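Local coordinates for protein pyridoxal kinase (Entamoeba histolytica, PDB 4S1H) that probably phosphorylates pyridoxal at the expense of ATP, with magnesium bound at the active site, to give pyridoxal 5'-phosphate, at residues A[31-43]-A[53-67]. Residues are numbered along the deposited sequence; the frame is centred on the assembly and turned at random.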
loop_
_atom_site.group_PDB
_atom_site.type_symbol
_atom_site.label_atom_id
_atom_site.label_comp_id
_atom_site.label_asym_id
_atom_site.label_seq_id
_atom_site.Cartn_x
_atom_site.Cartn_y
_atom_site.Cartn_z
ATOM N N ILE A 31 -10.810 -6.622 1.548
ATOM C CA ILE A 31 -11.300 -5.974 2.776
ATOM C C ILE A 31 -10.921 -4.484 2.644
ATOM O O ILE A 31 -9.740 -4.120 2.644
ATOM C CB ILE A 31 -10.718 -6.635 4.035
ATOM C CG1 ILE A 31 -11.159 -8.125 4.152
ATOM C CG2 ILE A 31 -11.146 -5.829 5.253
ATOM C CD1 ILE A 31 -10.411 -8.936 5.193
ATOM N N GLN A 32 -11.931 -3.641 2.437
ATOM C CA GLN A 32 -11.675 -2.223 2.222
ATOM C C GLN A 32 -11.140 -1.613 3.518
ATOM O O GLN A 32 -11.774 -1.727 4.578
ATOM C CB GLN A 32 -12.927 -1.504 1.775
ATOM C CG GLN A 32 -12.619 -0.062 1.427
ATOM C CD GLN A 32 -13.751 0.654 0.732
ATOM O OE1 GLN A 32 -14.357 0.116 -0.192
ATOM N NE2 GLN A 32 -14.032 1.882 1.159
ATOM N N SER A 33 -9.966 -0.982 3.428
ATOM C CA SER A 33 -9.222 -0.524 4.611
ATOM C C SER A 33 -8.598 0.855 4.410
ATOM O O SER A 33 -8.311 1.248 3.275
ATOM C CB SER A 33 -8.129 -1.527 4.931
ATOM O OG SER A 33 -8.691 -2.825 5.075
ATOM N N ILE A 34 -8.431 1.562 5.515
ATOM C CA ILE A 34 -7.697 2.798 5.587
ATOM C C ILE A 34 -6.301 2.471 6.123
ATOM O O ILE A 34 -6.176 1.827 7.166
ATOM C CB ILE A 34 -8.391 3.799 6.534
ATOM C CG1 ILE A 34 -9.835 4.082 6.099
ATOM C CG2 ILE A 34 -7.572 5.073 6.645
ATOM C CD1 ILE A 34 -10.640 4.836 7.151
ATOM N N PHE A 35 -5.269 2.941 5.429
ATOM C CA PHE A 35 -3.877 2.706 5.808
ATOM C C PHE A 35 -3.191 4.026 6.149
ATOM O O PHE A 35 -2.719 4.762 5.249
ATOM C CB PHE A 35 -3.106 1.955 4.722
ATOM C CG PHE A 35 -3.717 0.647 4.330
ATOM C CD1 PHE A 35 -4.707 0.576 3.338
ATOM C CD2 PHE A 35 -3.326 -0.536 4.960
ATOM C CE1 PHE A 35 -5.270 -0.650 2.982
ATOM C CE2 PHE A 35 -3.876 -1.750 4.563
ATOM C CZ PHE A 35 -4.868 -1.807 3.617
ATOM N N VAL A 36 -3.195 4.383 7.420
ATOM C CA VAL A 36 -2.536 5.562 7.894
ATOM C C VAL A 36 -1.094 5.186 8.216
ATOM O O VAL A 36 -0.822 4.272 8.972
ATOM C CB VAL A 36 -3.229 6.185 9.120
ATOM C CG1 VAL A 36 -2.443 7.389 9.610
ATOM C CG2 VAL A 36 -4.661 6.549 8.778
ATOM N N LEU A 37 -0.151 5.881 7.644
ATOM C CA LEU A 37 1.286 5.576 7.820
ATOM C C LEU A 37 1.908 6.276 9.028
ATOM O O LEU A 37 1.580 7.402 9.373
ATOM C CB LEU A 37 2.066 5.957 6.549
ATOM C CG LEU A 37 1.423 5.491 5.233
ATOM C CD1 LEU A 37 2.358 5.880 4.089
ATOM C CD2 LEU A 37 1.072 4.010 5.213
ATOM N N THR A 38 2.819 5.582 9.701
ATOM C CA THR A 38 3.581 6.188 10.789
ATOM C C THR A 38 5.049 6.490 10.409
ATOM O O THR A 38 5.764 7.146 11.180
ATOM C CB THR A 38 3.644 5.281 12.030
ATOM O OG1 THR A 38 4.282 4.059 11.672
ATOM C CG2 THR A 38 2.262 4.968 12.531
ATOM N N THR A 39 5.477 5.982 9.247
ATOM C CA THR A 39 6.791 6.276 8.639
ATOM C C THR A 39 6.655 6.326 7.131
ATOM O O THR A 39 5.695 5.796 6.581
ATOM C CB THR A 39 7.855 5.204 8.933
ATOM O OG1 THR A 39 7.570 3.981 8.234
ATOM C CG2 THR A 39 7.930 4.895 10.437
ATOM N N HIS A 40 7.636 6.943 6.490
ATOM C CA HIS A 40 7.838 6.832 5.041
ATOM C C HIS A 40 9.328 6.584 4.808
ATOM O O HIS A 40 10.104 7.526 4.635
ATOM C CB HIS A 40 7.326 8.102 4.346
ATOM C CG HIS A 40 7.495 8.105 2.850
ATOM N ND1 HIS A 40 7.660 9.270 2.133
ATOM C CD2 HIS A 40 7.529 7.104 1.938
ATOM C CE1 HIS A 40 7.786 8.996 0.850
ATOM N NE2 HIS A 40 7.706 7.699 0.696
ATOM N N LEU A 41 9.719 5.304 4.813
ATOM C CA LEU A 41 11.111 4.913 4.653
ATOM C C LEU A 41 11.340 4.251 3.308
ATOM O O LEU A 41 10.435 3.657 2.745
ATOM C CB LEU A 41 11.508 3.900 5.722
ATOM C CG LEU A 41 11.151 4.324 7.149
ATOM C CD1 LEU A 41 11.508 3.214 8.117
ATOM C CD2 LEU A 41 11.877 5.601 7.518
ATOM N N ALA A 42 12.557 4.324 2.817
ATOM C CA ALA A 42 12.916 3.675 1.557
ATOM C C ALA A 42 12.806 2.172 1.635
ATOM O O ALA A 42 12.365 1.517 0.717
ATOM C CB ALA A 42 14.334 4.035 1.176
ATOM N N ASN A 43 13.269 1.634 2.775
ATOM C CA ASN A 43 13.394 0.193 2.966
ATOM C C ASN A 43 13.420 -0.091 4.475
ATOM O O ASN A 43 13.441 0.834 5.273
ATOM C CB ASN A 43 14.660 -0.312 2.269
ATOM C CG ASN A 43 15.873 0.573 2.523
ATOM O OD1 ASN A 43 16.313 1.333 1.651
ATOM N ND2 ASN A 43 16.412 0.498 3.750
ATOM N N SER A 53 11.782 9.401 6.811
ATOM C CA SER A 53 11.462 9.939 8.151
ATOM C C SER A 53 10.203 9.324 8.739
ATOM O O SER A 53 9.322 8.836 8.023
ATOM C CB SER A 53 11.236 11.462 8.116
ATOM O OG SER A 53 12.448 12.195 8.001
ATOM N N GLY A 54 10.114 9.402 10.065
ATOM C CA GLY A 54 8.890 9.133 10.799
ATOM C C GLY A 54 7.870 10.200 10.459
ATOM O O GLY A 54 8.236 11.357 10.206
ATOM N N VAL A 55 6.601 9.815 10.485
ATOM C CA VAL A 55 5.512 10.756 10.340
ATOM C C VAL A 55 5.419 11.694 11.554
ATOM O O VAL A 55 5.566 11.255 12.704
ATOM C CB VAL A 55 4.199 10.018 10.021
ATOM C CG1 VAL A 55 2.980 10.931 10.129
ATOM C CG2 VAL A 55 4.295 9.394 8.616
ATOM N N LEU A 56 5.239 12.986 11.292
ATOM C CA LEU A 56 5.182 13.987 12.362
ATOM C C LEU A 56 3.778 14.046 12.953
ATOM O O LEU A 56 2.766 13.860 12.242
ATOM C CB LEU A 56 5.555 15.372 11.828
ATOM C CG LEU A 56 6.948 15.559 11.250
ATOM C CD1 LEU A 56 7.036 16.943 10.629
ATOM C CD2 LEU A 56 7.996 15.355 12.333
ATOM N N LEU A 57 3.716 14.278 14.267
ATOM C CA LEU A 57 2.446 14.339 14.968
ATOM C C LEU A 57 1.414 15.250 14.283
ATOM O O LEU A 57 0.244 14.878 14.154
ATOM C CB LEU A 57 2.661 14.840 16.382
ATOM C CG LEU A 57 1.441 14.939 17.298
ATOM C CD1 LEU A 57 0.704 13.607 17.394
ATOM C CD2 LEU A 57 1.892 15.438 18.664
ATOM N N ASN A 58 1.827 16.450 13.876
ATOM C CA ASN A 58 0.841 17.384 13.304
ATOM C C ASN A 58 0.202 16.838 12.025
ATOM O O ASN A 58 -1.004 17.011 11.782
ATOM C CB ASN A 58 1.441 18.775 13.101
ATOM C CG ASN A 58 2.418 18.840 11.944
ATOM O OD1 ASN A 58 3.484 18.222 11.980
ATOM N ND2 ASN A 58 2.053 19.587 10.899
ATOM N N ASP A 59 1.006 16.148 11.215
ATOM C CA ASP A 59 0.510 15.513 10.005
ATOM C C ASP A 59 -0.418 14.337 10.327
ATOM O O ASP A 59 -1.448 14.162 9.694
ATOM C CB ASP A 59 1.674 15.071 9.092
ATOM C CG ASP A 59 2.423 16.264 8.491
ATOM O OD1 ASP A 59 1.776 17.276 8.149
ATOM O OD2 ASP A 59 3.672 16.214 8.404
ATOM N N PHE A 60 -0.061 13.536 11.323
ATOM C CA PHE A 60 -0.909 12.451 11.749
ATOM C C PHE A 60 -2.292 12.967 12.218
ATOM O O PHE A 60 -3.334 12.423 11.843
ATOM C CB PHE A 60 -0.154 11.678 12.850
ATOM C CG PHE A 60 -0.866 10.473 13.375
ATOM C CD1 PHE A 60 -0.882 9.279 12.666
ATOM C CD2 PHE A 60 -1.547 10.530 14.565
ATOM C CE1 PHE A 60 -1.543 8.151 13.162
ATOM C CE2 PHE A 60 -2.193 9.401 15.092
ATOM C CZ PHE A 60 -2.197 8.218 14.386
ATOM N N ILE A 61 -2.293 14.004 13.053
ATOM C CA ILE A 61 -3.537 14.637 13.494
ATOM C C ILE A 61 -4.350 15.186 12.327
ATOM O O ILE A 61 -5.564 14.980 12.235
ATOM C CB ILE A 61 -3.248 15.732 14.558
ATOM C CG1 ILE A 61 -2.734 15.074 15.840
ATOM C CG2 ILE A 61 -4.470 16.561 14.848
ATOM C CD1 ILE A 61 -2.193 16.059 16.850
ATOM N N SER A 62 -3.676 15.853 11.403
ATOM C CA SER A 62 -4.337 16.398 10.230
ATOM C C SER A 62 -5.036 15.305 9.430
ATOM O O SER A 62 -6.192 15.457 8.994
ATOM C CB SER A 62 -3.304 17.068 9.334
ATOM O OG SER A 62 -3.919 17.657 8.231
ATOM N N ILE A 63 -4.326 14.213 9.207
ATOM C CA ILE A 63 -4.909 13.032 8.551
ATOM C C ILE A 63 -6.117 12.455 9.308
ATOM O O ILE A 63 -7.179 12.251 8.710
ATOM C CB ILE A 63 -3.851 11.937 8.347
ATOM C CG1 ILE A 63 -2.876 12.397 7.262
ATOM C CG2 ILE A 63 -4.477 10.585 8.005
ATOM C CD1 ILE A 63 -1.561 11.662 7.270
ATOM N N MET A 64 -5.982 12.244 10.614
ATOM C CA MET A 64 -7.080 11.628 11.355
ATOM C C MET A 64 -8.311 12.544 11.398
ATOM O O MET A 64 -9.452 12.087 11.220
ATOM C CB MET A 64 -6.633 11.222 12.756
ATOM C CG MET A 64 -5.540 10.165 12.754
ATOM S SD MET A 64 -6.014 8.597 12.016
ATOM C CE MET A 64 -7.135 7.966 13.256
ATOM N N ASP A 65 -8.081 13.844 11.552
ATOM C CA ASP A 65 -9.168 14.837 11.506
ATOM C C ASP A 65 -9.865 14.841 10.149
ATOM O O ASP A 65 -11.070 14.911 10.078
ATOM C CB ASP A 65 -8.648 16.243 11.771
ATOM C CG ASP A 65 -8.229 16.458 13.228
ATOM O OD1 ASP A 65 -8.507 15.603 14.116
ATOM O OD2 ASP A 65 -7.646 17.524 13.477
ATOM N N SER A 66 -9.090 14.748 9.079
ATOM C CA SER A 66 -9.664 14.743 7.710
ATOM C C SER A 66 -10.532 13.498 7.459
ATOM O O SER A 66 -11.610 13.585 6.868
ATOM C CB SER A 66 -8.516 14.791 6.715
ATOM O OG SER A 66 -8.983 14.957 5.387
ATOM N N LEU A 67 -10.070 12.339 7.931
ATOM C CA LEU A 67 -10.874 11.104 7.845
ATOM C C LEU A 67 -12.191 11.264 8.576
ATOM O O LEU A 67 -13.213 10.831 8.082
ATOM C CB LEU A 67 -10.124 9.900 8.390
ATOM C CG LEU A 67 -8.864 9.520 7.609
ATOM C CD1 LEU A 67 -8.041 8.514 8.398
ATOM C CD2 LEU A 67 -9.134 8.962 6.232
HETATM O O HOH W 1 10.214 10.200 4.499
#
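Strand 33-37 and helix 57-67 run antiparallel, their axes 9.8 Å apart at an angle of 162°, while Thr39 and Gly54 form a non-hydrogen-bonded pair where strand 33-41 meets strand 52-54. This beta hairpin forms one edge of the subunit's central sheet, in the ribokinase-like fold, and the chain then returns as a helix over the sheet. Val36 faces that helix with both methyls. Val36 CG1, anti to the backbone N (chi1 177°), lies 3.7 Å from Phe60 CE1, the two side chains crossing at about a right angle. Val36 CG2 fits among Ile63, Met64 and Leu67, and Leu67 CD1 also lies 3.9 Å from Ile34 CG2, the two side chains sliding past each other in opposite directions. Helix 87-100 packs against Phe60 and Met64. At the hairpin, His40 N donates an almost straight bond of 3.0 Å to Ser53 O, and a water joins His40 O to Ser53 N, which are also linked directly by a weak bond. Thr39 touches Ser10, a pyridoxal 5'-phosphate-binding residue. Val55 N gives Thr38 O a 2.9 Å bond from above the carbonyl plane, and Val55 CG2 lies 3.5 Å from Leu37 O, a buried oxygen without a hydrogen-bond partner.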